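Local atomic coordinates of alanine racemase (Actinobacillus succinogenes, PDB entry 3C3K), a protein that is related to periplasmic binding proteins and has their two-lobed architecture, with a cleft between the lobes in which this model holds a glycerol molecule. Residues A19-A24 and D220-S225; I30-E35 and P238-G243; D108-E113 and L267-V272. All blocks are in the same frame, centred on the assembly; numbering follows the deposited sequence.

Contact 1 of 3, residues A19-A24 and D220-S225; sequences ANPFCA and DGVDIS. With GOL (glycerol), chain E.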
ATOM      1  N   ALA B  19      -2.846   0.753   4.361  1.00 15.04           N
ATOM      2  CA  ALA B  19      -1.953  -0.317   3.935  1.00 14.96           C
ATOM      3  C   ALA B  19      -2.554  -1.359   3.010  1.00 14.33           C
ATOM      4  O   ALA B  19      -1.811  -2.158   2.444  1.00 14.90           O
ATOM      5  CB  ALA B  19      -1.233  -1.016   5.087  1.00 14.36           C
ATOM      6  N   ASN B  20      -3.864  -1.309   2.807  1.00 13.90           N
ATOM      7  CA  ASN B  20      -4.545  -2.193   1.857  1.00 14.04           C
ATOM      8  C   ASN B  20      -4.364  -1.673   0.435  1.00 12.22           C
ATOM      9  O   ASN B  20      -4.790  -0.591   0.122  1.00 12.94           O
ATOM     10  CB  ASN B  20      -6.010  -2.250   2.219  1.00 12.65           C
ATOM     11  CG  ASN B  20      -6.778  -3.241   1.386  1.00 16.11           C
ATOM     12  OD1 ASN B  20      -6.220  -3.911   0.523  1.00 12.52           O
ATOM     13  ND2 ASN B  20      -8.085  -3.358   1.666  1.00 12.50           N
ATOM     14  N   PRO B  21      -3.667  -2.421  -0.438  1.00 13.28           N
ATOM     15  CA  PRO B  21      -3.445  -1.896  -1.792  1.00 13.16           C
ATOM     16  C   PRO B  21      -4.766  -1.591  -2.555  1.00 12.64           C
ATOM     17  O   PRO B  21      -4.743  -0.889  -3.557  1.00 13.23           O
ATOM     18  CB  PRO B  21      -2.666  -3.040  -2.477  1.00 14.05           C
ATOM     19  CG  PRO B  21      -2.985  -4.285  -1.520  1.00 14.82           C
ATOM     20  CD  PRO B  21      -3.045  -3.733  -0.224  1.00 12.97           C
ATOM     21  N   PHE B  22      -5.891  -2.172  -2.145  1.00 12.94           N
ATOM     22  CA  PHE B  22      -7.180  -1.839  -2.775  1.00 13.60           C
ATOM     23  C   PHE B  22      -7.513  -0.377  -2.461  1.00 14.22           C
ATOM     24  O   PHE B  22      -7.956   0.396  -3.324  1.00 13.24           O
ATOM     25  CB  PHE B  22      -8.296  -2.745  -2.198  1.00 15.59           C
ATOM     26  CG  PHE B  22      -9.722  -2.316  -2.582  1.00 14.04           C
ATOM     27  CD1 PHE B  22     -10.247  -2.673  -3.813  1.00 16.10           C
ATOM     28  CD2 PHE B  22     -10.495  -1.573  -1.717  1.00 13.47           C
ATOM     29  CE1 PHE B  22     -11.538  -2.317  -4.165  1.00 17.02           C
ATOM     30  CE2 PHE B  22     -11.780  -1.205  -2.057  1.00 15.00           C
ATOM     31  CZ  PHE B  22     -12.300  -1.580  -3.281  1.00 15.03           C
ATOM     32  N   CYS B  23      -7.298   0.025  -1.206  1.00 14.16           N
ATOM     33  CA  CYS B  23      -7.519   1.447  -0.898  1.00 14.56           C
ATOM     34  C   CYS B  23      -6.693   2.345  -1.761  1.00 14.46           C
ATOM     35  O   CYS B  23      -7.204   3.328  -2.211  1.00 17.37           O
ATOM     36  CB  CYS B  23      -7.253   1.758   0.538  1.00 16.42           C
ATOM     37  SG  CYS B  23      -8.415   0.825   1.575  1.00 17.34           S
ATOM     38  N   ALA B  24      -5.403   2.044  -1.956  1.00 14.66           N
ATOM     39  CA  ALA B  24      -4.526   2.895  -2.715  1.00 13.44           C
ATOM     40  C   ALA B  24      -5.023   3.029  -4.128  1.00 11.95           C
ATOM     41  O   ALA B  24      -4.896   4.086  -4.734  1.00 13.03           O
ATOM     42  CB  ALA B  24      -3.040   2.350  -2.684  1.00 14.61           C
ATOM     43  N   ASP B 220      -9.682  -8.962  -5.284  1.00 15.28           N
ATOM     44  CA  ASP B 220      -9.391  -7.535  -5.561  1.00 15.13           C
ATOM     45  C   ASP B 220      -8.617  -7.289  -6.838  1.00 14.29           C
ATOM     46  O   ASP B 220      -8.831  -6.305  -7.504  1.00 12.82           O
ATOM     47  CB  ASP B 220      -8.682  -6.812  -4.415  1.00 14.75           C
ATOM     48  CG  ASP B 220      -9.605  -6.514  -3.230  1.00 13.86           C
ATOM     49  OD1 ASP B 220     -10.816  -6.710  -3.291  1.00 16.46           O
ATOM     50  OD2 ASP B 220      -9.093  -6.055  -2.229  1.00 12.79           O
ATOM     51  N   GLY B 221      -7.654  -8.151  -7.129  1.00 14.89           N
ATOM     52  CA  GLY B 221      -6.896  -8.036  -8.382  1.00 13.80           C
ATOM     53  C   GLY B 221      -5.843  -6.958  -8.244  1.00 15.98           C
ATOM     54  O   GLY B 221      -5.704  -6.154  -9.124  1.00 16.18           O
ATOM     55  N   VAL B 222      -5.142  -6.900  -7.094  1.00 15.54           N
ATOM     56  CA  VAL B 222      -4.041  -5.935  -6.862  1.00 12.86           C
ATOM     57  C   VAL B 222      -2.711  -6.539  -7.359  1.00 13.21           C
ATOM     58  O   VAL B 222      -2.697  -7.700  -7.765  1.00 11.90           O
ATOM     59  CB  VAL B 222      -3.997  -5.421  -5.410  1.00 12.00           C
ATOM     60  CG1 VAL B 222      -5.203  -4.531  -5.134  1.00 10.36           C
ATOM     61  CG2 VAL B 222      -3.969  -6.636  -4.359  1.00 11.05           C
ATOM     62  N   ASP B 223      -1.652  -5.737  -7.470  1.00 12.65           N
ATOM     63  CA  ASP B 223      -0.386  -6.228  -8.080  1.00 14.50           C
ATOM     64  C   ASP B 223       0.199  -7.480  -7.425  1.00 14.14           C
ATOM     65  O   ASP B 223       0.770  -8.311  -8.125  1.00 14.30           O
ATOM     66  CB  ASP B 223       0.725  -5.184  -8.052  1.00 14.33           C
ATOM     67  CG  ASP B 223       0.497  -4.093  -9.040  1.00 18.08           C
ATOM     68  OD1 ASP B 223      -0.577  -4.088  -9.702  1.00 18.26           O
ATOM     69  OD2 ASP B 223       1.378  -3.221  -9.122  1.00 19.88           O
ATOM     70  N   ILE B 224       0.032  -7.654  -6.116  1.00 13.97           N
ATOM     71  CA  ILE B 224       0.604  -8.854  -5.471  1.00 12.85           C
ATOM     72  C   ILE B 224       0.106 -10.120  -6.141  1.00 14.32           C
ATOM     73  O   ILE B 224       0.806 -11.126  -6.212  1.00 13.14           O
ATOM     74  CB  ILE B 224       0.421  -8.914  -3.902  1.00 12.71           C
ATOM     75  CG1 ILE B 224       1.405  -9.914  -3.252  1.00 13.84           C
ATOM     76  CG2 ILE B 224      -0.981  -9.366  -3.498  1.00 10.34           C
ATOM     77  CD1 ILE B 224       2.892  -9.574  -3.489  1.00 16.52           C
ATOM     78  N   SER B 225      -1.112 -10.069  -6.656  1.00 15.23           N
ATOM     79  CA  SER B 225      -1.672 -11.245  -7.297  1.00 15.84           C
ATOM     80  C   SER B 225      -0.913 -11.612  -8.594  1.00 17.52           C
ATOM     81  O   SER B 225      -1.049 -12.744  -9.108  1.00 18.51           O
ATOM     82  CB  SER B 225      -3.160 -11.048  -7.531  1.00 15.42           C
ATOM     83  OG  SER B 225      -3.396 -10.224  -8.663  1.00 10.79           O
TER
HETATM   84  C1  GOL E 303     -13.345  -4.136  -0.496  1.00 16.59           C
HETATM   85  O1  GOL E 303     -14.154  -4.366  -1.633  1.00 16.03           O
HETATM   86  C2  GOL E 303     -11.997  -4.808  -0.768  1.00 16.02           C
HETATM   87  O2  GOL E 303     -12.256  -6.157  -1.110  1.00 15.21           O
HETATM   88  C3  GOL E 303     -11.018  -4.637   0.398  1.00 17.18           C
HETATM   89  O3  GOL E 303      -9.818  -5.347   0.117  1.00 18.88           O
HETATM   90  O   HOH W   1      -6.705  -6.255  -0.931  1.00 16.67           O
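The cleft between the two lobes is lined here by Phe22 and Asp220, which meet beside a bound glycerol. The CB of Phe22 lies 3.4 Å from Asp220 OD2, and the two side chains cross at about a right angle. Chi1 of 169° turns the Phe22 ring away from its own backbone N and against the ligand: glycerol C2 sits 3.6 Å above the ring plane, over its centre. The carboxylate takes the hydroxyls with both oxygens, OD1 accepting from glycerol O2 at 2.7 Å and OD2 from O3 at 2.6 Å. From the other lobe, Asn20 ND2 donates to the same O3 along an almost straight N-H (179°).

This is the arrangement of a periplasmic-binding-protein-like fold, in which a ligand is enclosed by groups from both lobes; Arg142 and Gln237 also bond to the glycerol, which probably came from the crystallisation liquor. Asn20 is the N-cap of helix 21-35 as well: its OD1 accepts from Phe22 N at 3.2 Å, with the donor well above the carbonyl plane. A water donates to both Asn20 OD1 and Asp220 OD2, 2.7 Å from the latter, and so bridges the lobes. OD1 of Asp220 is shared with the amide of Gln237, which helps fix the carboxylate. Farther from the glycerol the contact turns apolar. Pro21 CG touches Val222 CG2 at 3.8 Å, while the other branch of the valine, CG1, leans on the Phe22 backbone N.

Contact 2 of 3, residues I30-E35 and P238-G243; sequences IEKTAE and PSEQIG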
ATOM      1  N   ILE B  30      -9.944   8.327  -7.197  1.00 13.66           N
ATOM      2  CA  ILE B  30     -10.508   9.506  -6.579  1.00 13.02           C
ATOM      3  C   ILE B  30      -9.708  10.743  -7.041  1.00 14.67           C
ATOM      4  O   ILE B  30     -10.316  11.714  -7.552  1.00 13.05           O
ATOM      5  CB  ILE B  30     -10.582   9.379  -5.032  1.00 13.48           C
ATOM      6  CG1 ILE B  30     -11.724   8.436  -4.682  1.00  9.59           C
ATOM      7  CG2 ILE B  30     -10.803  10.695  -4.382  1.00 11.56           C
ATOM      8  CD1 ILE B  30     -11.724   7.931  -3.212  1.00 14.27           C
ATOM      9  N   GLU B  31      -8.370  10.702  -6.884  1.00 14.57           N
ATOM     10  CA  GLU B  31      -7.501  11.838  -7.169  1.00 14.80           C
ATOM     11  C   GLU B  31      -7.596  12.233  -8.629  1.00 15.42           C
ATOM     12  O   GLU B  31      -7.600  13.403  -8.956  1.00 15.62           O
ATOM     13  CB  GLU B  31      -6.048  11.476  -6.912  1.00 15.26           C
ATOM     14  CG  GLU B  31      -5.677  11.240  -5.484  1.00 15.08           C
ATOM     15  CD  GLU B  31      -4.278  10.600  -5.331  1.00 19.32           C
ATOM     16  OE1 GLU B  31      -3.806   9.834  -6.235  1.00 22.87           O
ATOM     17  OE2 GLU B  31      -3.661  10.901  -4.297  1.00 21.79           O
ATOM     18  N   LYS B  32      -7.693  11.256  -9.509  1.00 16.10           N
ATOM     19  CA  LYS B  32      -7.716  11.576 -10.936  1.00 17.63           C
ATOM     20  C   LYS B  32      -8.926  12.404 -11.247  1.00 16.47           C
ATOM     21  O   LYS B  32      -8.789  13.408 -11.873  1.00 16.25           O
ATOM     22  CB  LYS B  32      -7.746  10.330 -11.786  1.00 17.32           C
ATOM     23  CG  LYS B  32      -6.341   9.806 -12.101  1.00 24.12           C
ATOM     24  CD  LYS B  32      -6.496   8.448 -12.728  1.00 30.45           C
ATOM     25  CE  LYS B  32      -7.393   8.616 -13.977  1.00 33.61           C
ATOM     26  NZ  LYS B  32      -7.304   7.418 -14.865  1.00 39.26           N
ATOM     27  N   THR B  33     -10.102  11.970 -10.805  1.00 16.94           N
ATOM     28  CA  THR B  33     -11.322  12.739 -11.089  1.00 16.28           C
ATOM     29  C   THR B  33     -11.397  14.028 -10.337  1.00 15.55           C
ATOM     30  O   THR B  33     -11.775  15.025 -10.925  1.00 14.59           O
ATOM     31  CB  THR B  33     -12.588  11.897 -11.044  1.00 16.76           C
ATOM     32  OG1 THR B  33     -12.422  10.853 -12.023  1.00 18.83           O
ATOM     33  CG2 THR B  33     -13.827  12.720 -11.421  1.00 17.16           C
ATOM     34  N   ALA B  34     -11.024  14.025  -9.051  1.00 15.21           N
ATOM     35  CA  ALA B  34     -11.103  15.241  -8.229  1.00 14.95           C
ATOM     36  C   ALA B  34     -10.217  16.336  -8.804  1.00 15.32           C
ATOM     37  O   ALA B  34     -10.674  17.470  -8.924  1.00 15.75           O
ATOM     38  CB  ALA B  34     -10.775  14.942  -6.729  1.00 13.53           C
ATOM     39  N   GLU B  35      -8.993  16.011  -9.261  1.00 15.17           N
ATOM     40  CA  GLU B  35      -8.054  17.053  -9.601  1.00 16.81           C
ATOM     41  C   GLU B  35      -8.326  17.664 -10.988  1.00 17.43           C
ATOM     42  O   GLU B  35      -7.766  18.717 -11.302  1.00 18.52           O
ATOM     43  CB  GLU B  35      -6.610  16.568  -9.506  1.00 17.54           C
ATOM     44  CG  GLU B  35      -6.260  16.038  -8.114  1.00 19.45           C
ATOM     45  CD  GLU B  35      -4.758  15.922  -7.817  1.00 18.67           C
ATOM     46  OE1 GLU B  35      -4.025  15.320  -8.614  1.00 20.74           O
ATOM     47  OE2 GLU B  35      -4.323  16.376  -6.744  1.00 20.01           O
ATOM     48  N   PRO B 238     -12.857  -3.266 -10.445  1.00 14.40           N
ATOM     49  CA  PRO B 238     -12.376  -2.109 -11.192  1.00 14.51           C
ATOM     50  C   PRO B 238     -12.029  -0.952 -10.228  1.00 15.36           C
ATOM     51  O   PRO B 238     -12.764   0.068 -10.174  1.00 16.52           O
ATOM     52  CB  PRO B 238     -13.585  -1.756 -12.090  1.00 13.52           C
ATOM     53  CG  PRO B 238     -14.766  -2.185 -11.309  1.00 14.49           C
ATOM     54  CD  PRO B 238     -14.338  -3.400 -10.494  1.00 13.23           C
ATOM     55  N   SER B 239     -10.917  -1.088  -9.512  1.00 14.13           N
ATOM     56  CA  SER B 239     -10.682  -0.270  -8.317  1.00 14.25           C
ATOM     57  C   SER B 239     -10.571   1.222  -8.596  1.00 14.67           C
ATOM     58  O   SER B 239     -11.210   2.028  -7.919  1.00 15.89           O
ATOM     59  CB  SER B 239      -9.498  -0.800  -7.535  1.00 14.63           C
ATOM     60  OG  SER B 239      -9.824  -2.107  -7.041  1.00 17.75           O
ATOM     61  N   GLU B 240      -9.744   1.589  -9.567  1.00 14.68           N
ATOM     62  CA  GLU B 240      -9.696   2.962 -10.026  1.00 17.54           C
ATOM     63  C   GLU B 240     -11.036   3.551 -10.477  1.00 17.23           C
ATOM     64  O   GLU B 240     -11.345   4.684 -10.113  1.00 17.56           O
ATOM     65  CB  GLU B 240      -8.654   3.122 -11.115  1.00 16.12           C
ATOM     66  CG  GLU B 240      -8.155   4.521 -11.253  1.00 23.40           C
ATOM     67  CD  GLU B 240      -6.898   4.599 -12.139  1.00 30.19           C
ATOM     68  OE1 GLU B 240      -5.881   3.953 -11.816  1.00 30.91           O
ATOM     69  OE2 GLU B 240      -6.944   5.274 -13.186  1.00 37.22           O
ATOM     70  N   GLN B 241     -11.796   2.826 -11.300  1.00 17.45           N
ATOM     71  CA  GLN B 241     -13.174   3.221 -11.703  1.00 17.37           C
ATOM     72  C   GLN B 241     -14.128   3.412 -10.522  1.00 15.68           C
ATOM     73  O   GLN B 241     -14.908   4.341 -10.528  1.00 15.55           O
ATOM     74  CB  GLN B 241     -13.790   2.232 -12.729  1.00 18.14           C
ATOM     75  CG  GLN B 241     -12.994   2.158 -14.095  1.00 21.40           C
ATOM     76  CD  GLN B 241     -13.752   1.476 -15.268  1.00 24.66           C
ATOM     77  OE1 GLN B 241     -13.669   1.920 -16.429  1.00 31.28           O
ATOM     78  NE2 GLN B 241     -14.486   0.393 -14.967  1.00 30.90           N
ATOM     79  N   ILE B 242     -14.062   2.557  -9.506  1.00 14.09           N
ATOM     80  CA  ILE B 242     -14.750   2.816  -8.242  1.00 13.45           C
ATOM     81  C   ILE B 242     -14.463   4.189  -7.642  1.00 13.69           C
ATOM     82  O   ILE B 242     -15.399   4.901  -7.322  1.00 13.68           O
ATOM     83  CB  ILE B 242     -14.513   1.663  -7.232  1.00 13.98           C
ATOM     84  CG1 ILE B 242     -15.129   0.375  -7.767  1.00  8.57           C
ATOM     85  CG2 ILE B 242     -15.088   1.991  -5.783  1.00 15.62           C
ATOM     86  CD1 ILE B 242     -14.727  -0.787  -6.954  1.00 15.87           C
ATOM     87  N   GLY B 243     -13.195   4.571  -7.485  1.00 13.27           N
ATOM     88  CA  GLY B 243     -12.856   5.933  -6.996  1.00 11.07           C
ATOM     89  C   GLY B 243     -13.275   7.054  -7.958  1.00 12.94           C
ATOM     90  O   GLY B 243     -13.786   8.088  -7.534  1.00 12.10           O
TER
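Lys32 and Glu240 reach each other through different torsions: Glu240 sets CG trans to its own N (chi1 -157°) and runs out extended, whereas Lys32 bends at its third torsion (chi3 57°), which swings NZ round to the carboxylate. They join two helices of the N-terminal lobe, 21-35 and the opening turns of 239-254, the latter starting just after the chain has crossed back from the other lobe. In this bilobal fold the end of segment 238-243 comes up against the start of segment 30-35, which also rests on strand 39-45 through Ile30 and Ala34. The two charged side chains cross at about a right angle, and their salt bridge lies on the more solvent-exposed side of the contact. Lys32 NZ donates to Glu240 OE2 at 2.7 Å, nearly in line with the carboxylate C-O bond. The methylene Lys32 CD lies 3.2 Å from Glu240 OE2.

Deeper in, the backbones come very close: the CA atoms of Ile30 and Gly243 are 4.3 Å apart, an approach that glycine permits, since a CB on Gly243 would point at Ile30 and fall on its backbone N. Ile30 and Thr33 continue the interface along helix 239-254 to Val247. On the neighbouring subunit, Arg52 forms a salt bridge with Glu35. Against Gly243, the isoleucine uses its longer branch, with Ile30 CG1 at 3.5 Å from the carbonyl O and 3.6 Å from CA.

Contact 3 of 3, residues D108-E113 and L267-V272; sequences DVAASE and LPWKFV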
ATOM      1  N   ASP B 108     -20.624  -8.264  -4.075  1.00 16.76           N
ATOM      2  CA  ASP B 108     -19.801  -9.220  -3.366  1.00 16.03           C
ATOM      3  C   ASP B 108     -20.417 -10.593  -3.277  1.00 16.18           C
ATOM      4  O   ASP B 108     -19.701 -11.615  -3.263  1.00 15.03           O
ATOM      5  CB  ASP B 108     -19.459  -8.686  -1.995  1.00 16.63           C
ATOM      6  CG  ASP B 108     -18.370  -7.607  -2.068  1.00 16.15           C
ATOM      7  OD1 ASP B 108     -17.308  -7.976  -2.549  1.00 15.62           O
ATOM      8  OD2 ASP B 108     -18.586  -6.427  -1.750  1.00 15.75           O
ATOM      9  N   VAL B 109     -21.730 -10.645  -3.153  1.00 16.44           N
ATOM     10  CA  VAL B 109     -22.402 -11.966  -3.064  1.00 16.09           C
ATOM     11  C   VAL B 109     -22.299 -12.691  -4.358  1.00 15.69           C
ATOM     12  O   VAL B 109     -21.926 -13.831  -4.334  1.00 17.05           O
ATOM     13  CB  VAL B 109     -23.871 -11.858  -2.652  1.00 16.76           C
ATOM     14  CG1 VAL B 109     -24.545 -13.288  -2.597  1.00 16.94           C
ATOM     15  CG2 VAL B 109     -23.906 -11.299  -1.316  1.00 14.06           C
ATOM     16  N   ALA B 110     -22.539 -12.023  -5.499  1.00 14.73           N
ATOM     17  CA  ALA B 110     -22.442 -12.727  -6.781  1.00 14.48           C
ATOM     18  C   ALA B 110     -21.004 -13.186  -7.069  1.00 14.75           C
ATOM     19  O   ALA B 110     -20.811 -14.312  -7.542  1.00 16.25           O
ATOM     20  CB  ALA B 110     -22.965 -11.880  -7.983  1.00 12.99           C
ATOM     21  N   ALA B 111     -20.010 -12.326  -6.823  1.00 13.42           N
ATOM     22  CA  ALA B 111     -18.605 -12.713  -7.020  1.00 12.89           C
ATOM     23  C   ALA B 111     -18.208 -13.897  -6.154  1.00 14.41           C
ATOM     24  O   ALA B 111     -17.536 -14.760  -6.662  1.00 14.44           O
ATOM     25  CB  ALA B 111     -17.677 -11.553  -6.748  1.00 12.80           C
ATOM     26  N   SER B 112     -18.539 -13.909  -4.843  1.00 12.57           N
ATOM     27  CA  SER B 112     -18.100 -15.022  -4.038  1.00 14.68           C
ATOM     28  C   SER B 112     -18.790 -16.331  -4.330  1.00 15.07           C
ATOM     29  O   SER B 112     -18.150 -17.354  -4.263  1.00 15.89           O
ATOM     30  CB  SER B 112     -18.077 -14.713  -2.543  1.00 14.41           C
ATOM     31  OG  SER B 112     -19.175 -13.923  -2.297  1.00 23.45           O
ATOM     32  N   GLU B 113     -20.074 -16.311  -4.713  1.00 16.40           N
ATOM     33  CA  GLU B 113     -20.731 -17.559  -5.089  1.00 17.35           C
ATOM     34  C   GLU B 113     -20.124 -18.093  -6.364  1.00 17.02           C
ATOM     35  O   GLU B 113     -20.012 -19.280  -6.502  1.00 17.90           O
ATOM     36  CB  GLU B 113     -22.274 -17.395  -5.250  1.00 17.30           C
ATOM     37  CG  GLU B 113     -22.963 -16.928  -4.002  1.00 19.01           C
ATOM     38  CD  GLU B 113     -24.464 -16.786  -4.189  1.00 21.61           C
ATOM     39  OE1 GLU B 113     -24.907 -16.298  -5.246  1.00 28.26           O
ATOM     40  OE2 GLU B 113     -25.188 -17.123  -3.249  1.00 27.29           O
ATOM     41  N   LEU B 267     -20.533  -1.811 -10.225  1.00 18.50           N
ATOM     42  CA  LEU B 267     -19.586  -1.970 -11.335  1.00 18.29           C
ATOM     43  C   LEU B 267     -19.186  -3.464 -11.491  1.00 18.96           C
ATOM     44  O   LEU B 267     -19.222  -4.232 -10.497  1.00 18.87           O
ATOM     45  CB  LEU B 267     -18.340  -1.062 -11.144  1.00 16.47           C
ATOM     46  CG  LEU B 267     -18.564   0.454 -11.025  1.00 17.60           C
ATOM     47  CD1 LEU B 267     -17.242   1.145 -11.117  1.00 17.48           C
ATOM     48  CD2 LEU B 267     -19.503   1.079 -12.118  1.00 20.91           C
ATOM     49  N   PRO B 268     -18.899  -3.910 -12.749  1.00 19.19           N
ATOM     50  CA  PRO B 268     -18.644  -5.362 -12.968  1.00 18.96           C
ATOM     51  C   PRO B 268     -17.332  -5.811 -12.366  1.00 19.35           C
ATOM     52  O   PRO B 268     -16.352  -5.129 -12.524  1.00 19.66           O
ATOM     53  CB  PRO B 268     -18.564  -5.538 -14.518  1.00 20.33           C
ATOM     54  CG  PRO B 268     -18.759  -4.153 -15.147  1.00 18.90           C
ATOM     55  CD  PRO B 268     -18.829  -3.102 -13.994  1.00 19.66           C
ATOM     56  N   TRP B 269     -17.339  -6.957 -11.678  1.00 19.18           N
ATOM     57  CA  TRP B 269     -16.126  -7.673 -11.278  1.00 19.07           C
ATOM     58  C   TRP B 269     -15.791  -8.711 -12.328  1.00 19.65           C
ATOM     59  O   TRP B 269     -16.673  -9.141 -13.055  1.00 20.34           O
ATOM     60  CB  TRP B 269     -16.354  -8.367  -9.938  1.00 18.54           C
ATOM     61  CG  TRP B 269     -17.568  -9.235  -9.950  1.00 19.38           C
ATOM     62  CD1 TRP B 269     -18.834  -8.877  -9.580  1.00 22.75           C
ATOM     63  CD2 TRP B 269     -17.640 -10.607 -10.373  1.00 18.78           C
ATOM     64  NE1 TRP B 269     -19.695  -9.932  -9.760  1.00 24.25           N
ATOM     65  CE2 TRP B 269     -18.977 -11.014 -10.225  1.00 21.82           C
ATOM     66  CE3 TRP B 269     -16.690 -11.531 -10.857  1.00 16.57           C
ATOM     67  CZ2 TRP B 269     -19.410 -12.303 -10.559  1.00 21.86           C
ATOM     68  CZ3 TRP B 269     -17.114 -12.830 -11.204  1.00 18.66           C
ATOM     69  CH2 TRP B 269     -18.471 -13.194 -11.074  1.00 19.05           C
ATOM     70  N   LYS B 270     -14.553  -9.168 -12.368  1.00 20.03           N
ATOM     71  CA  LYS B 270     -14.179 -10.220 -13.293  1.00 22.16           C
ATOM     72  C   LYS B 270     -13.435 -11.309 -12.536  1.00 20.89           C
ATOM     73  O   LYS B 270     -12.570 -11.025 -11.705  1.00 21.59           O
ATOM     74  CB  LYS B 270     -13.332  -9.648 -14.473  1.00 21.27           C
ATOM     75  CG  LYS B 270     -13.168 -10.655 -15.614  1.00 26.00           C
ATOM     76  CD  LYS B 270     -12.216 -10.229 -16.800  1.00 26.32           C
ATOM     77  CE  LYS B 270     -12.592 -10.985 -18.162  1.00 29.40           C
ATOM     78  NZ  LYS B 270     -12.614  -9.993 -19.391  1.00 31.46           N
ATOM     79  N   PHE B 271     -13.742 -12.565 -12.844  1.00 21.49           N
ATOM     80  CA  PHE B 271     -12.992 -13.676 -12.261  1.00 20.25           C
ATOM     81  C   PHE B 271     -11.855 -13.884 -13.163  1.00 19.14           C
ATOM     82  O   PHE B 271     -12.061 -14.166 -14.310  1.00 20.65           O
ATOM     83  CB  PHE B 271     -13.812 -14.917 -12.283  1.00 19.05           C
ATOM     84  CG  PHE B 271     -13.165 -16.080 -11.666  1.00 19.60           C
ATOM     85  CD1 PHE B 271     -13.141 -16.218 -10.272  1.00 22.21           C
ATOM     86  CD2 PHE B 271     -12.646 -17.105 -12.455  1.00 22.03           C
ATOM     87  CE1 PHE B 271     -12.630 -17.333  -9.705  1.00 18.92           C
ATOM     88  CE2 PHE B 271     -12.118 -18.249 -11.883  1.00 18.69           C
ATOM     89  CZ  PHE B 271     -12.095 -18.360 -10.513  1.00 18.73           C
ATOM     90  N   VAL B 272     -10.664 -13.671 -12.660  1.00 18.20           N
ATOM     91  CA  VAL B 272      -9.444 -13.755 -13.487  1.00 17.72           C
ATOM     92  C   VAL B 272      -8.671 -15.026 -13.092  1.00 17.76           C
ATOM     93  O   VAL B 272      -8.185 -15.151 -11.984  1.00 18.07           O
ATOM     94  CB  VAL B 272      -8.583 -12.487 -13.319  1.00 17.51           C
ATOM     95  CG1 VAL B 272      -7.263 -12.691 -13.904  1.00 18.35           C
ATOM     96  CG2 VAL B 272      -9.312 -11.258 -13.928  1.00 12.60           C
TER
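Ala111, in the first turns of helix 108-121, and Trp269, just before strand 270-272, bring their CA atoms to 7.0 Å, with the tryptophan CB directed at the helix. The indole lies over the helix surface. With CG placed between the backbone N and carbonyl carbon (chi1 53°), the ring offers one face to Ala111, whose CB stands 3.7 Å from the centroid of the five-membered ring and only 9° off its normal, a CH-pi contact. The backbone joins in: Ala111 CA is 3.6 Å from Trp269 CE2. Looser is the touch of Ala110 CB, 4.4 Å from Trp269 CZ2. Tyr114 pairs edge-to-face with the indole, and Val235 packs on it.

The place is the junction of the lobes: the chain leaves the N-terminal lobe through Leu267 and Pro268, then pairs antiparallel with strand 234-236, as in the multi-strand hinge of periplasmic-binding-protein-like folds. At the start of the helix, Asp108 O accepts from both Ser112 N and Ser112 OG, while Asp108 OD1 forms a salt bridge with Arg142, which also bonds to the glycerol. No hydrogen bond links the two segments, so the contact rests on dispersion and CH-pi attraction, chiefly between Ala111 and one indole face.

In the fold
From the N terminus, the chain lays down 19-24 and 30-35 on one helix of the first lobe, passes through 108-113 at the start of the second, comes to 220-225 at its edge, re-enters the first at 238-243 and leaves it once more through 267-272. Contact 1 closes a loop across the cleft; contact 2 closes one of about 200 residues by joining helix 239-254, which follows the second crossing, to helix 21-35; contact 3 closes one of about 150 by joining the third crossing to helix 108-121. None nests; every pair crosses. Contacts 1 and 2 touch where Phe22 CD1 meets Ser239 OG at 3.3 Å, contacts 2 and 3 where Pro238 packs on Leu267 and Pro268.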